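Long-range contacts in hydrogenase maturation protease HycI (Thermococcus kodakarensis KOD1, PDB 5ZBY), which probably acts as an endopeptidase that trims the C-terminal end of a [NiFe] hydrogenase precursor during its maturation: residues 75-81 and 122-127; 44-49 and 61-65; 11-17 and 65-71. All coordinates share one frame; numbering follows the deposited sequence.

In the fold
Contacts 2 and 3 lie together, their centres about 6 Å apart, and share F65; contact 1 lies across the chain's centre, about 25 Å from contact 2 and about 22 Å from contact 3, centre to centre. All three reach one mixed sheet, ordered 46-50, 14-18, 69-75, 119-125, 85-88. Along the chain, contact 2 is nested inside the loop that contact 3 closes, and contact 1 follows both. L49 N and I16 O, 2.8 Å apart, probably join contacts 2 and 3 by a hydrogen bond, while I123 packs on V71 between contacts 1 and 3. Strand 69-75 runs between 14-18 and 119-125 and leads into the loop of contact 1; contacts 1 and 3 sit toward its two ends.

Contact 1 of 3, residues 75-81 and 122-127; sequences AIHFGGE and LIGCQP
Q126 starts out extended, with CG anti to its backbone N (chi1 170°), and then bends at chi2 (76°), which lays its amide inside the turn formed by H77, F78, G79 and G80. H77 CG is likewise anti to its N, and the two side chains lie alongside each other, pointing the same way, ring and amide planes standing 89° apart. Although the planes are upright to one another, Q126 NE2 donates to H77 ND1 at 2.8 Å close to both of them. The second hydrogen of NE2 goes to P127 O (3.1 Å), meeting a lone pair in the carbonyl plane; together these two bonds fix the rotation of the amide. Its other end is an acceptor for the turn: Q126 OE1 takes F78 N at 2.9 Å and G80 N at 3.0 Å from opposite faces of the amide plane. One buried glutamine thus ties together these backbone N-H groups, with a weak third bond from G79 N. The turn follows the C-terminal end of strand 69-75, beside that of its parallel neighbour 119-125, in the alpha/beta fold of the hydrogenase maturation protease family. Here A75 still pairs with C125 in parallel register, and I76 N bonds to C125 O at 2.9 Å. F78 carries Q126 OE1 over one ring face, toward the rim, while its CE2 rests against Q126 CB; I86 of strand 85-88 also touches this phenylalanine. G80 has no room for a CB, which would run into the F78 ring. A bound HEPES molecule lies about 4 Å from the I76 side chain. I76 CG1 lies 3.7 Å from G124 CA, where a side chain on the glycine would clash, and its CD1 meets L122 CD2 tip to tip at 4.2 Å.

Contact 2 of 3, residues 44-49 and 61-65; sequences PDVLIL and KIAAF
F65 O is gripped by two side-chain nitrogens of R13, and the ring of the same F65 lies with one face against L47. Strand 46-50, helix 59-64 and strand 69-75 follow one another as a beta-alpha-beta crossover that passes over strand 14-18, and this contact is the seam between the first strand and the helix of that unit. No hydrogen bond joins the two segments; the seam is made mainly by side chains. With CG anti to the backbone N (chi1 -161°), the F65 ring reaches back from residue 65 toward the start of the strand. L47 CB sits 3.7 Å from the ring centroid and only 7° off the ring normal, a CH-pi contact squarely over the centre. L47 CG takes the anti position as well (chi1 171°), and this carries CD2 over the CG and CD1 side of the same ring. At the rim the ring meets backbone instead: D45 O lies near the ring plane, 3.4 Å from CE2, and P44 O approaches CZ obliquely. V15 of strand 14-18 touches both L47 and F65, tying this seam to the neighbouring strand. Behind the ring, the backbone is tied to the preceding turn: F65 N reaches I62 O at 3.2 Å, and K61 O, 4.4 Å from the L47 methyl CD2, receives weak hydrogen bonds from A64 N and F65 N, three and four residues on. Farther along the strand, L49 packs against the helix. I62, which also leans on C17 and on I112 of helix 105-116, crosses it obliquely. L49 turns one methyl to each helix residue: CD2 lies 4.3 Å from K61 CD, and CD1 packs against I62 CG1 at 3.8 Å.

Contact 3 of 3, residues 11-17 and 65-71; sequences KTRIVIC and FKPDLVV
V15 pushes its CG2 methyl into the hollow between F65 and P67, 3.6 Å from F65 CD2 and 3.8 Å from P67 CB, while its CB meets the V70 methyl CG2 on the same face of the sheet. The opposite face is built from I14, L69, I16 and V71, and F8 of helix 3-8 packs on I14, L69 and V71. At the strand entrance the aliphatic part of K11 lies across L69, CG against CB at 3.9 Å. R13 fills the corner. Its chain bends at chi3 (66°), bringing the guanidinium over the F65 ring in a cation-pi contact, with NH2 3.2 Å above the ring plane. The planes are tilted 41° apart, and the guanidinium turns its NE/NH2 edge, nearly in plane, to F65 O: NE (2.7 Å) and NH2 (2.9 Å) both donate to it. A leucine here has no N-H for F65 O and no charge over the ring, and would probably leave that carbonyl without its paired donors and this face less firmly held. The R13 backbone is held too, its N by D68 OD2 at 2.7 Å, from the anti side, and its O shared by D68 N and L69 N. The regular ladder is confined to I14-C17: V15 N to L69 O, V71 N to V15 O and C17 N to V71 O join neighbouring parallel strands at the core of an alpha/beta sandwich.

Contact 1 of 3, residues 75-81 and 122-127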
loop_
_atom_site.group_PDB
_atom_site.type_symbol
_atom_site.label_atom_id
_atom_site.label_comp_id
_atom_site.label_asym_id
_atom_site.label_seq_id
_atom_site.Cartn_x
_atom_site.Cartn_y
_atom_site.Cartn_z
ATOM N N ALA A 75 -4.317 0.237 5.629
ATOM C CA ALA A 75 -5.188 -0.459 6.553
ATOM C C ALA A 75 -6.547 -0.735 5.910
ATOM O O ALA A 75 -7.245 0.187 5.527
ATOM C CB ALA A 75 -5.386 0.405 7.822
ATOM N N ILE A 76 -6.962 -1.997 5.855
ATOM C CA ILE A 76 -8.155 -2.381 5.141
ATOM C C ILE A 76 -9.018 -3.207 6.069
ATOM O O ILE A 76 -8.511 -4.175 6.649
ATOM C CB ILE A 76 -7.805 -3.248 3.881
ATOM C CG1 ILE A 76 -6.966 -2.457 2.878
ATOM C CG2 ILE A 76 -9.072 -3.798 3.258
ATOM C CD1 ILE A 76 -7.664 -1.264 2.314
ATOM N N HIS A 77 -10.271 -2.787 6.227
ATOM C CA HIS A 77 -11.256 -3.588 6.984
ATOM C C HIS A 77 -11.778 -4.686 6.061
ATOM O O HIS A 77 -12.520 -4.414 5.136
ATOM C CB HIS A 77 -12.395 -2.706 7.493
ATOM C CG HIS A 77 -13.371 -3.471 8.344
ATOM N ND1 HIS A 77 -12.962 -4.456 9.213
ATOM C CD2 HIS A 77 -14.724 -3.451 8.415
ATOM C CE1 HIS A 77 -14.012 -4.989 9.813
ATOM N NE2 HIS A 77 -15.098 -4.392 9.350
ATOM N N PHE A 78 -11.373 -5.935 6.294
ATOM C CA PHE A 78 -11.874 -7.028 5.460
ATOM C C PHE A 78 -12.431 -8.158 6.306
ATOM O O PHE A 78 -12.660 -9.274 5.814
ATOM C CB PHE A 78 -10.769 -7.549 4.533
ATOM C CG PHE A 78 -9.570 -8.099 5.250
ATOM C CD1 PHE A 78 -9.517 -9.441 5.619
ATOM C CD2 PHE A 78 -8.463 -7.299 5.520
ATOM C CE1 PHE A 78 -8.393 -9.960 6.245
ATOM C CE2 PHE A 78 -7.370 -7.812 6.179
ATOM C CZ PHE A 78 -7.332 -9.156 6.533
ATOM N N GLY A 79 -12.618 -7.867 7.585
ATOM C CA GLY A 79 -13.265 -8.802 8.509
ATOM C C GLY A 79 -12.307 -9.837 9.069
ATOM O O GLY A 79 -12.719 -10.884 9.587
ATOM N N GLY A 80 -11.018 -9.538 8.995
ATOM C CA GLY A 80 -9.984 -10.383 9.560
ATOM C C GLY A 80 -9.766 -10.155 11.048
ATOM O O GLY A 80 -10.414 -9.301 11.680
ATOM N N GLU A 81 -8.827 -10.900 11.622
ATOM C CA GLU A 81 -8.308 -10.526 12.922
ATOM C C GLU A 81 -7.430 -9.306 12.781
ATOM O O GLU A 81 -6.773 -9.133 11.751
ATOM C CB GLU A 81 -7.519 -11.667 13.550
ATOM C CG GLU A 81 -7.976 -13.025 13.062
ATOM C CD GLU A 81 -7.787 -14.126 14.094
ATOM O OE1 GLU A 81 -6.789 -14.079 14.859
ATOM O OE2 GLU A 81 -8.649 -15.034 14.141
ATOM N N LEU A 122 -2.742 -4.446 -4.046
ATOM C CA LEU A 122 -2.997 -3.810 -2.764
ATOM C C LEU A 122 -2.589 -4.756 -1.658
ATOM O O LEU A 122 -2.999 -5.928 -1.670
ATOM C CB LEU A 122 -4.483 -3.440 -2.640
ATOM C CG LEU A 122 -5.026 -3.042 -1.262
ATOM C CD1 LEU A 122 -4.366 -1.778 -0.743
ATOM C CD2 LEU A 122 -6.557 -2.880 -1.361
ATOM N N ILE A 123 -1.743 -4.313 -0.730
ATOM C CA ILE A 123 -1.491 -5.077 0.483
ATOM C C ILE A 123 -2.221 -4.376 1.639
ATOM O O ILE A 123 -1.897 -3.229 1.957
ATOM C CB ILE A 123 0.016 -5.214 0.815
ATOM C CG1 ILE A 123 0.760 -5.838 -0.365
ATOM C CG2 ILE A 123 0.193 -6.071 2.128
ATOM C CD1 ILE A 123 2.292 -5.707 -0.211
ATOM N N GLY A 124 -3.172 -5.063 2.270
ATOM C CA GLY A 124 -3.918 -4.473 3.369
ATOM C C GLY A 124 -3.572 -5.111 4.698
ATOM O O GLY A 124 -3.114 -6.247 4.749
ATOM N N CYS A 125 -3.801 -4.377 5.781
ATOM C CA CYS A 125 -3.659 -4.948 7.116
ATOM C C CYS A 125 -4.919 -4.592 7.884
ATOM O O CYS A 125 -5.360 -3.464 7.809
ATOM C CB CYS A 125 -2.418 -4.370 7.807
ATOM S SG CYS A 125 -2.098 -5.099 9.408
ATOM N N GLN A 126 -5.539 -5.557 8.562
ATOM C CA GLN A 126 -6.810 -5.300 9.283
ATOM C C GLN A 126 -6.600 -4.408 10.520
ATOM O O GLN A 126 -5.845 -4.762 11.403
ATOM C CB GLN A 126 -7.423 -6.649 9.692
ATOM C CG GLN A 126 -8.611 -6.517 10.637
ATOM C CD GLN A 126 -9.817 -6.070 9.891
ATOM O OE1 GLN A 126 -10.198 -6.681 8.871
ATOM N NE2 GLN A 126 -10.437 -4.995 10.360
ATOM N N PRO A 127 -7.258 -3.240 10.566
ATOM C CA PRO A 127 -7.117 -2.377 11.748
ATOM C C PRO A 127 -8.084 -2.756 12.845
ATOM O O PRO A 127 -9.113 -3.356 12.582
ATOM C CB PRO A 127 -7.473 -0.992 11.222
ATOM C CG PRO A 127 -8.512 -1.265 10.165
ATOM C CD PRO A 127 -8.052 -2.589 9.506
#

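Contact 2 of 3, residues 44-49 and 61-65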
loop_
_atom_site.group_PDB
_atom_site.type_symbol
_atom_site.label_atom_id
_atom_site.label_comp_id
_atom_site.label_asym_id
_atom_site.label_seq_id
_atom_site.Cartn_x
_atom_site.Cartn_y
_atom_site.Cartn_z
ATOM N N PRO A 44 17.753 2.626 -7.322
ATOM C CA PRO A 44 17.182 3.629 -8.215
ATOM C C PRO A 44 15.958 3.124 -8.989
ATOM O O PRO A 44 15.242 3.890 -9.638
ATOM C CB PRO A 44 18.352 3.866 -9.191
ATOM C CG PRO A 44 18.962 2.454 -9.278
ATOM C CD PRO A 44 19.007 2.049 -7.857
ATOM N N ASP A 45 15.726 1.821 -8.891
ATOM C CA ASP A 45 14.603 1.178 -9.581
ATOM C C ASP A 45 13.338 1.209 -8.736
ATOM O O ASP A 45 12.304 0.761 -9.218
ATOM C CB ASP A 45 14.912 -0.269 -9.873
ATOM C CG ASP A 45 16.110 -0.430 -10.814
ATOM O OD1 ASP A 45 17.075 -1.091 -10.399
ATOM O OD2 ASP A 45 16.053 0.085 -11.945
ATOM N N VAL A 46 13.424 1.744 -7.522
ATOM C CA VAL A 46 12.241 1.731 -6.643
ATOM C C VAL A 46 11.905 3.151 -6.162
ATOM O O VAL A 46 12.798 3.892 -5.732
ATOM C CB VAL A 46 12.474 0.830 -5.435
ATOM C CG1 VAL A 46 11.284 0.926 -4.444
ATOM C CG2 VAL A 46 12.663 -0.628 -5.852
ATOM N N LEU A 47 10.626 3.522 -6.234
ATOM C CA LEU A 47 10.127 4.765 -5.706
ATOM C C LEU A 47 9.163 4.468 -4.564
ATOM O O LEU A 47 8.235 3.692 -4.763
ATOM C CB LEU A 47 9.424 5.541 -6.799
ATOM C CG LEU A 47 8.634 6.789 -6.415
ATOM C CD1 LEU A 47 9.547 7.844 -5.747
ATOM C CD2 LEU A 47 7.876 7.364 -7.593
ATOM N N ILE A 48 9.394 5.079 -3.398
ATOM C CA ILE A 48 8.496 4.951 -2.236
ATOM C C ILE A 48 7.795 6.283 -2.025
ATOM O O ILE A 48 8.429 7.349 -1.921
ATOM C CB ILE A 48 9.261 4.572 -0.965
ATOM C CG1 ILE A 48 10.249 3.421 -1.185
ATOM C CG2 ILE A 48 8.247 4.253 0.185
ATOM C CD1 ILE A 48 9.570 2.099 -1.456
ATOM N N LEU A 49 6.475 6.249 -1.985
ATOM C CA LEU A 49 5.678 7.454 -1.778
ATOM C C LEU A 49 4.786 7.325 -0.557
ATOM O O LEU A 49 4.155 6.281 -0.333
ATOM C CB LEU A 49 4.774 7.700 -2.974
ATOM C CG LEU A 49 5.439 8.027 -4.293
ATOM C CD1 LEU A 49 4.379 8.048 -5.381
ATOM C CD2 LEU A 49 6.159 9.389 -4.148
ATOM N N LYS A 61 3.263 11.370 -10.894
ATOM C CA LYS A 61 4.568 10.954 -10.527
ATOM C C LYS A 61 4.677 9.458 -10.629
ATOM O O LYS A 61 5.661 8.956 -11.051
ATOM C CB LYS A 61 4.839 11.346 -9.103
ATOM C CG LYS A 61 6.270 11.357 -8.716
ATOM C CD LYS A 61 6.497 12.094 -7.420
ATOM C CE LYS A 61 7.968 12.120 -7.047
ATOM N NZ LYS A 61 8.645 13.405 -7.308
ATOM N N ILE A 62 3.622 8.729 -10.320
ATOM C CA ILE A 62 3.706 7.293 -10.456
ATOM C C ILE A 62 3.897 6.924 -11.926
ATOM O O ILE A 62 4.763 6.083 -12.262
ATOM C CB ILE A 62 2.440 6.590 -9.851
ATOM C CG1 ILE A 62 2.408 6.791 -8.325
ATOM C CG2 ILE A 62 2.465 5.115 -10.180
ATOM C CD1 ILE A 62 0.991 6.556 -7.716
ATOM N N ALA A 63 3.159 7.584 -12.815
ATOM C CA ALA A 63 3.223 7.156 -14.199
ATOM C C ALA A 63 4.595 7.523 -14.753
ATOM O O ALA A 63 5.167 6.758 -15.563
ATOM C CB ALA A 63 2.129 7.782 -15.012
ATOM N N ALA A 64 5.160 8.627 -14.241
ATOM C CA ALA A 64 6.400 9.145 -14.827
ATOM C C ALA A 64 7.552 8.247 -14.453
ATOM O O ALA A 64 8.582 8.284 -15.090
ATOM C CB ALA A 64 6.664 10.551 -14.371
ATOM N N PHE A 65 7.401 7.430 -13.422
ATOM C CA PHE A 65 8.434 6.510 -12.991
ATOM C C PHE A 65 8.500 5.255 -13.858
ATOM O O PHE A 65 9.389 4.484 -13.724
ATOM C CB PHE A 65 8.254 6.122 -11.529
ATOM C CG PHE A 65 9.472 5.547 -10.871
ATOM C CD1 PHE A 65 10.522 6.332 -10.502
ATOM C CD2 PHE A 65 9.539 4.203 -10.588
ATOM C CE1 PHE A 65 11.614 5.801 -9.886
ATOM C CE2 PHE A 65 10.613 3.667 -9.966
ATOM C CZ PHE A 65 11.656 4.465 -9.615
#

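Contact 3 of 3, residues 11-17 and 65-71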
loop_
_atom_site.group_PDB
_atom_site.type_symbol
_atom_site.label_atom_id
_atom_site.label_comp_id
_atom_site.label_asym_id
_atom_site.label_seq_id
_atom_site.Cartn_x
_atom_site.Cartn_y
_atom_site.Cartn_z
ATOM N N LYS A 11 9.577 -8.175 -11.618
ATOM C CA LYS A 11 9.283 -6.767 -11.721
ATOM C C LYS A 11 10.487 -5.926 -11.403
ATOM O O LYS A 11 11.039 -6.005 -10.300
ATOM C CB LYS A 11 8.142 -6.414 -10.761
ATOM C CG LYS A 11 6.916 -7.231 -10.974
ATOM C CD LYS A 11 6.299 -6.938 -12.289
ATOM C CE LYS A 11 4.995 -7.674 -12.426
ATOM N NZ LYS A 11 5.185 -9.144 -12.473
ATOM N N THR A 12 10.931 -5.122 -12.373
ATOM C CA THR A 12 12.131 -4.321 -12.129
ATOM C C THR A 12 11.857 -2.964 -11.494
ATOM O O THR A 12 12.455 -2.626 -10.473
ATOM C CB THR A 12 12.897 -4.094 -13.411
ATOM O OG1 THR A 12 13.271 -5.375 -13.921
ATOM C CG2 THR A 12 14.150 -3.230 -13.134
ATOM N N ARG A 13 10.967 -2.190 -12.108
ATOM C CA ARG A 13 10.715 -0.855 -11.597
ATOM C C ARG A 13 9.452 -0.928 -10.718
ATOM O O ARG A 13 8.382 -1.277 -11.208
ATOM C CB ARG A 13 10.547 0.165 -12.723
ATOM C CG ARG A 13 11.821 0.346 -13.629
ATOM C CD ARG A 13 11.554 1.492 -14.580
ATOM N NE ARG A 13 11.431 2.775 -13.952
ATOM C CZ ARG A 13 12.450 3.468 -13.485
ATOM N NH1 ARG A 13 13.712 3.004 -13.612
ATOM N NH2 ARG A 13 12.225 4.654 -12.947
ATOM N N ILE A 14 9.580 -0.500 -9.464
ATOM C CA ILE A 14 8.507 -0.714 -8.482
ATOM C C ILE A 14 8.174 0.608 -7.831
ATOM O O ILE A 14 9.096 1.375 -7.458
ATOM C CB ILE A 14 8.955 -1.716 -7.460
ATOM C CG1 ILE A 14 9.203 -3.053 -8.167
ATOM C CG2 ILE A 14 7.831 -1.959 -6.394
ATOM C CD1 ILE A 14 9.845 -4.051 -7.351
ATOM N N VAL A 15 6.880 0.905 -7.698
ATOM C CA VAL A 15 6.481 2.048 -6.905
ATOM C C VAL A 15 5.708 1.480 -5.736
ATOM O O VAL A 15 4.820 0.649 -5.944
ATOM C CB VAL A 15 5.636 3.065 -7.719
ATOM C CG1 VAL A 15 5.261 4.282 -6.841
ATOM C CG2 VAL A 15 6.395 3.545 -8.995
ATOM N N ILE A 16 6.081 1.869 -4.513
ATOM C CA ILE A 16 5.317 1.463 -3.345
ATOM C C ILE A 16 4.683 2.710 -2.740
ATOM O O ILE A 16 5.371 3.693 -2.499
ATOM C CB ILE A 16 6.200 0.752 -2.330
ATOM C CG1 ILE A 16 6.791 -0.507 -3.008
ATOM C CG2 ILE A 16 5.355 0.300 -1.116
ATOM C CD1 ILE A 16 7.870 -1.132 -2.225
ATOM N N CYS A 17 3.366 2.664 -2.578
ATOM C CA CYS A 17 2.547 3.816 -2.194
ATOM C C CYS A 17 1.879 3.548 -0.880
ATOM O O CYS A 17 0.973 2.711 -0.845
ATOM C CB CYS A 17 1.449 4.049 -3.224
ATOM S SG CYS A 17 2.109 4.687 -4.761
ATOM N N PHE A 65 7.401 7.430 -13.422
ATOM C CA PHE A 65 8.434 6.510 -12.991
ATOM C C PHE A 65 8.500 5.255 -13.858
ATOM O O PHE A 65 9.389 4.484 -13.724
ATOM C CB PHE A 65 8.254 6.122 -11.529
ATOM C CG PHE A 65 9.472 5.547 -10.871
ATOM C CD1 PHE A 65 10.522 6.332 -10.502
ATOM C CD2 PHE A 65 9.539 4.203 -10.588
ATOM C CE1 PHE A 65 11.614 5.801 -9.886
ATOM C CE2 PHE A 65 10.613 3.667 -9.966
ATOM C CZ PHE A 65 11.656 4.465 -9.615
ATOM N N LYS A 66 7.534 5.086 -14.735
ATOM C CA LYS A 66 7.470 3.914 -15.584
ATOM C C LYS A 66 7.514 2.586 -14.853
ATOM O O LYS A 66 8.410 1.822 -15.044
ATOM C CB LYS A 66 8.514 3.961 -16.695
ATOM C CG LYS A 66 8.189 4.977 -17.752
ATOM C CD LYS A 66 9.260 5.043 -18.813
ATOM C CE LYS A 66 8.833 4.403 -20.111
ATOM N NZ LYS A 66 9.226 2.975 -20.173
ATOM N N PRO A 67 6.553 2.354 -13.960
ATOM C CA PRO A 67 6.623 1.153 -13.155
ATOM C C PRO A 67 6.254 -0.119 -13.929
ATOM O O PRO A 67 5.464 -0.063 -14.874
ATOM C CB PRO A 67 5.549 1.419 -12.038
ATOM C CG PRO A 67 4.559 2.292 -12.765
ATOM C CD PRO A 67 5.395 3.196 -13.659
ATOM N N ASP A 68 6.792 -1.225 -13.425
ATOM C CA ASP A 68 6.404 -2.575 -13.791
ATOM C C ASP A 68 5.350 -3.049 -12.799
ATOM O O ASP A 68 4.471 -3.833 -13.164
ATOM C CB ASP A 68 7.603 -3.506 -13.764
ATOM C CG ASP A 68 8.660 -3.116 -14.815
ATOM O OD1 ASP A 68 8.249 -2.861 -15.963
ATOM O OD2 ASP A 68 9.830 -3.006 -14.435
ATOM N N LEU A 69 5.464 -2.565 -11.550
ATOM C CA LEU A 69 4.547 -2.945 -10.449
ATOM C C LEU A 69 4.306 -1.724 -9.588
ATOM O O LEU A 69 5.258 -1.021 -9.229
ATOM C CB LEU A 69 5.146 -4.043 -9.584
ATOM C CG LEU A 69 4.338 -4.471 -8.335
ATOM C CD1 LEU A 69 3.022 -5.105 -8.756
ATOM C CD2 LEU A 69 5.132 -5.405 -7.454
ATOM N N VAL A 70 3.042 -1.510 -9.212
ATOM C CA VAL A 70 2.681 -0.496 -8.227
ATOM C C VAL A 70 2.018 -1.230 -7.074
ATOM O O VAL A 70 1.112 -2.037 -7.308
ATOM C CB VAL A 70 1.735 0.566 -8.818
ATOM C CG1 VAL A 70 1.371 1.587 -7.705
ATOM C CG2 VAL A 70 2.432 1.278 -10.030
ATOM N N VAL A 71 2.514 -1.002 -5.864
ATOM C CA VAL A 71 1.984 -1.659 -4.639
ATOM C C VAL A 71 1.398 -0.605 -3.732
ATOM O O VAL A 71 2.156 0.234 -3.242
ATOM C CB VAL A 71 3.102 -2.370 -3.899
ATOM C CG1 VAL A 71 2.605 -3.078 -2.663
ATOM C CG2 VAL A 71 3.805 -3.376 -4.846
#